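Phosphoribosylaminoimidazole-succinocarboxamide synthase (Ehrlichia chaffeensis str. Arkansas, PDB 3KRE) catalyses the ATP-dependent joining of L-aspartate to the carboxylate of carboxyaminoimidazole ribonucleotide, giving SAICAR in de novo purine biosynthesis. Local coordinates at residues 107-112 / 141-146. Sequence-based numbering, arbitrary orientation. Where two conformers were deposited one is given.
Sequences IIPIEV and FYYKND. With EDO (1,2-ethanediol), chain F.
The edge of the Phe141 ring meets Ile110 and Val112 on one face of an antiparallel strand pair. CD1 of Phe141 lies 3.7 Å from CG2 of Ile110, and CE1 is 3.9 Å from CG2 of Val112. Both methyls sit near the ring plane. In Phe141 CG stands anti to its own carbonyl carbon (chi1 -64°), which swings the ring alongside Val112. On the same face the Tyr143 ring lies by Pro109, with its CE1 4.1 Å from the proline CB.

Ile110 with Tyr143 and Val112 with Phe141 are non-hydrogen-bonded pairs. Between them Glu111 and Tyr142 form a hydrogen-bonded pair. Glu111 N donates to Tyr142 O at 2.8 Å, and Tyr142 N returns a bond to Glu111 O. Beyond the ladder, Lys144 N reaches Pro109 O at 2.9 Å, from above the carbonyl plane. Pro109 is the centre of an inverse gamma turn.

Glu111 and Tyr142 point to the other face. Beside them, past the strand end, the extended Lys144 chain crosses Glu111 at about a right angle, CG against CG at 4.0 Å. The charged ends stay apart, with Glu111 OE2 4.6 Å from Lys144 NZ, and the lysine makes its salt bridge to Glu200. A 1,2-ethanediol, probably from the crystallisation liquor, places C2 over the centre of the Tyr142 ring. Its O1 lies 2.7 Å from Glu111 OE1, and the diol is also hydrogen-bonded to Asp150. Tyr142 OH is hydrogen-bonded to Glu140.

The two strands are neighbours in the large antiparallel sheet of the SAICAR synthetase fold. Strand 110-115 lies between strands 133-143 and 192-204, while strand 152-153 flanks 133-143. Helices 155-160 and 166-189 pack on the apolar face, and Trp163 stacks on Tyr143.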
ATOM      1  N   ILE A 107      -4.201  12.299  -6.438  1.00 11.07           N
ATOM      2  CA  ILE A 107      -4.530  11.204  -5.541  1.00 11.43           C
ATOM      3  C   ILE A 107      -5.860  11.555  -4.892  1.00 11.72           C
ATOM      4  O   ILE A 107      -6.063  12.683  -4.447  1.00 12.40           O
ATOM      5  CB  ILE A 107      -3.441  10.975  -4.483  1.00 12.31           C
ATOM      6  CG1 ILE A 107      -2.107  10.644  -5.160  1.00 14.72           C
ATOM      7  CG2 ILE A 107      -3.811   9.825  -3.518  1.00 10.43           C
ATOM      8  CD1 ILE A 107      -2.173   9.414  -6.033  1.00 15.04           C
ATOM      9  N   ILE A 108      -6.769  10.602  -4.876  1.00 10.00           N
ATOM     10  CA  ILE A 108      -8.032  10.720  -4.145  1.00 10.01           C
ATOM     11  C   ILE A 108      -7.723  10.561  -2.639  1.00 10.43           C
ATOM     12  O   ILE A 108      -7.017   9.657  -2.236  1.00 10.00           O
ATOM     13  CB  ILE A 108      -9.037   9.657  -4.634  1.00  8.76           C
ATOM     14  CG1 ILE A 108      -9.364   9.858  -6.118  1.00 10.68           C
ATOM     15  CG2 ILE A 108     -10.316   9.597  -3.748  1.00  9.91           C
ATOM     16  CD1 ILE A 108      -9.566   8.591  -6.828  1.00 12.38           C
ATOM     17  N   PRO A 109      -8.264  11.434  -1.799  1.00 12.50           N
ATOM     18  CA  PRO A 109      -7.729  11.455  -0.436  1.00 12.47           C
ATOM     19  C   PRO A 109      -8.395  10.427   0.482  1.00 11.76           C
ATOM     20  O   PRO A 109      -8.795  10.770   1.615  1.00 10.64           O
ATOM     21  CB  PRO A 109      -8.059  12.870   0.016  1.00 12.95           C
ATOM     22  CG  PRO A 109      -9.370  13.112  -0.588  1.00 13.46           C
ATOM     23  CD  PRO A 109      -9.373  12.393  -1.943  1.00 13.82           C
ATOM     24  N   ILE A 110      -8.484   9.185  -0.010  1.00 11.18           N
ATOM     25  CA  ILE A 110      -9.039   8.030   0.714  0.50 10.84           C
ATOM     26  C   ILE A 110      -7.980   6.933   0.796  1.00 10.85           C
ATOM     27  O   ILE A 110      -7.295   6.680  -0.202  1.00 12.62           O
ATOM     28  CB  ILE A 110     -10.243   7.434  -0.063  0.50 10.28           C
ATOM     29  CG1 ILE A 110     -11.333   8.490  -0.274  0.50 10.56           C
ATOM     30  CG2 ILE A 110     -10.792   6.198   0.659  0.50  8.65           C
ATOM     31  CD1 ILE A 110     -12.467   8.035  -1.194  0.50 10.52           C
ATOM     32  N   GLU A 111      -7.857   6.278   1.933  1.00 10.93           N
ATOM     33  CA  GLU A 111      -7.071   5.051   2.066  1.00 10.42           C
ATOM     34  C   GLU A 111      -8.100   3.933   2.106  1.00  9.07           C
ATOM     35  O   GLU A 111      -9.053   4.015   2.881  1.00  8.43           O
ATOM     36  CB  GLU A 111      -6.288   5.061   3.350  1.00 11.58           C
ATOM     37  CG  GLU A 111      -5.241   6.145   3.355  1.00 18.40           C
ATOM     38  CD  GLU A 111      -4.330   6.032   4.523  1.00 24.57           C
ATOM     39  OE1 GLU A 111      -4.786   6.291   5.658  1.00 32.06           O
ATOM     40  OE2 GLU A 111      -3.153   5.710   4.310  1.00 30.06           O
ATOM     41  N   VAL A 112      -7.940   2.927   1.255  1.00  6.65           N
ATOM     42  CA  VAL A 112      -8.825   1.777   1.264  1.00  5.70           C
ATOM     43  C   VAL A 112      -8.079   0.671   1.988  1.00  4.89           C
ATOM     44  O   VAL A 112      -6.983   0.283   1.579  1.00  4.67           O
ATOM     45  CB  VAL A 112      -9.183   1.335  -0.159  1.00  5.59           C
ATOM     46  CG1 VAL A 112     -10.228   0.237  -0.105  1.00  3.43           C
ATOM     47  CG2 VAL A 112      -9.657   2.555  -1.008  1.00  5.04           C
ATOM     48  N   PHE A 141     -12.805   2.374   4.765  1.00  7.06           N
ATOM     49  CA  PHE A 141     -12.310   3.596   4.138  1.00  7.49           C
ATOM     50  C   PHE A 141     -11.863   4.610   5.168  1.00  8.01           C
ATOM     51  O   PHE A 141     -12.528   4.775   6.188  1.00  7.63           O
ATOM     52  CB  PHE A 141     -13.420   4.230   3.296  1.00  6.78           C
ATOM     53  CG  PHE A 141     -13.857   3.387   2.150  1.00  7.52           C
ATOM     54  CD1 PHE A 141     -13.063   3.281   1.020  1.00  6.66           C
ATOM     55  CD2 PHE A 141     -15.073   2.691   2.185  1.00  8.87           C
ATOM     56  CE1 PHE A 141     -13.468   2.530  -0.070  1.00  7.25           C
ATOM     57  CE2 PHE A 141     -15.467   1.900   1.095  1.00  7.25           C
ATOM     58  CZ  PHE A 141     -14.669   1.825  -0.032  1.00  7.21           C
ATOM     59  N   TYR A 142     -10.747   5.305   4.886  1.00  7.30           N
ATOM     60  CA  TYR A 142     -10.264   6.363   5.770  1.00  7.98           C
ATOM     61  C   TYR A 142      -9.965   7.602   4.959  1.00  8.11           C
ATOM     62  O   TYR A 142      -9.503   7.517   3.845  1.00  8.92           O
ATOM     63  CB  TYR A 142      -9.019   5.920   6.528  1.00  8.12           C
ATOM     64  CG  TYR A 142      -9.257   4.719   7.384  1.00  9.53           C
ATOM     65  CD1 TYR A 142      -9.495   4.855   8.735  1.00  9.47           C
ATOM     66  CD2 TYR A 142      -9.271   3.432   6.827  1.00  9.99           C
ATOM     67  CE1 TYR A 142      -9.730   3.772   9.523  1.00 10.46           C
ATOM     68  CE2 TYR A 142      -9.516   2.334   7.608  1.00 11.32           C
ATOM     69  CZ  TYR A 142      -9.733   2.510   8.975  1.00 13.78           C
ATOM     70  OH  TYR A 142      -9.985   1.416   9.774  1.00 15.41           O
ATOM     71  N   TYR A 143     -10.260   8.754   5.532  1.00  8.68           N
ATOM     72  CA  TYR A 143      -9.863  10.022   4.960  1.00  9.00           C
ATOM     73  C   TYR A 143      -8.366  10.256   5.270  1.00 10.82           C
ATOM     74  O   TYR A 143      -7.967  10.218   6.439  1.00  9.21           O
ATOM     75  CB  TYR A 143     -10.688  11.104   5.633  1.00  8.73           C
ATOM     76  CG  TYR A 143     -10.337  12.525   5.216  1.00 11.42           C
ATOM     77  CD1 TYR A 143     -10.146  12.840   3.881  1.00 14.76           C
ATOM     78  CD2 TYR A 143     -10.264  13.553   6.159  1.00 14.15           C
ATOM     79  CE1 TYR A 143      -9.850  14.142   3.487  1.00 16.97           C
ATOM     80  CE2 TYR A 143      -9.976  14.835   5.776  1.00 17.01           C
ATOM     81  CZ  TYR A 143      -9.762  15.118   4.435  1.00 16.78           C
ATOM     82  OH  TYR A 143      -9.476  16.400   4.010  1.00 21.17           O
ATOM     83  N   LYS A 144      -7.548  10.483   4.243  1.00 12.93           N
ATOM     84  CA  LYS A 144      -6.103  10.633   4.459  1.00 15.69           C
ATOM     85  C   LYS A 144      -5.820  12.073   4.917  1.00 16.94           C
ATOM     86  O   LYS A 144      -5.940  13.027   4.140  1.00 18.35           O
ATOM     87  CB  LYS A 144      -5.281  10.250   3.211  1.00 16.61           C
ATOM     88  CG  LYS A 144      -3.807   9.890   3.583  1.00 20.31           C
ATOM     89  CD  LYS A 144      -2.957   9.388   2.404  1.00 24.61           C
ATOM     90  CE  LYS A 144      -1.588   8.873   2.904  1.00 27.33           C
ATOM     91  NZ  LYS A 144      -0.622   8.543   1.794  1.00 28.50           N
ATOM     92  N   ASN A 145      -5.504  12.208   6.198  1.00 18.72           N
ATOM     93  CA  ASN A 145      -5.285  13.516   6.830  1.00 20.16           C
ATOM     94  C   ASN A 145      -4.518  13.326   8.115  1.00 21.01           C
ATOM     95  O   ASN A 145      -5.018  12.725   9.080  1.00 21.52           O
ATOM     96  CB  ASN A 145      -6.623  14.224   7.091  1.00 20.08           C
ATOM     97  CG  ASN A 145      -6.458  15.676   7.527  1.00 20.42           C
ATOM     98  OD1 ASN A 145      -6.039  15.953   8.642  1.00 20.10           O
ATOM     99  ND2 ASN A 145      -6.831  16.602   6.654  1.00 21.40           N
ATOM    100  N   ASP A 146      -3.281  13.824   8.122  1.00 23.22           N
ATOM    101  CA  ASP A 146      -2.421  13.743   9.312  1.00 23.92           C
ATOM    102  C   ASP A 146      -3.009  14.486  10.512  1.00 23.27           C
ATOM    103  O   ASP A 146      -3.025  13.953  11.622  1.00 22.80           O
ATOM    104  CB  ASP A 146      -1.025  14.330   9.011  1.00 24.98           C
ATOM    105  CG  ASP A 146      -0.218  13.477   8.029  1.00 28.48           C
ATOM    106  OD1 ASP A 146      -0.633  12.333   7.716  1.00 31.72           O
ATOM    107  OD2 ASP A 146       0.860  13.951   7.596  1.00 32.98           O
TER
HETATM  108  C1  EDO F 302      -5.678   4.834   8.052  1.00 30.82           C
HETATM  109  O1  EDO F 302      -4.283   5.166   8.045  1.00 32.63           O
HETATM  110  C2  EDO F 302      -5.799   3.344   8.221  1.00 30.11           C
HETATM  111  O2  EDO F 302      -5.309   3.062   9.525  1.00 30.24           O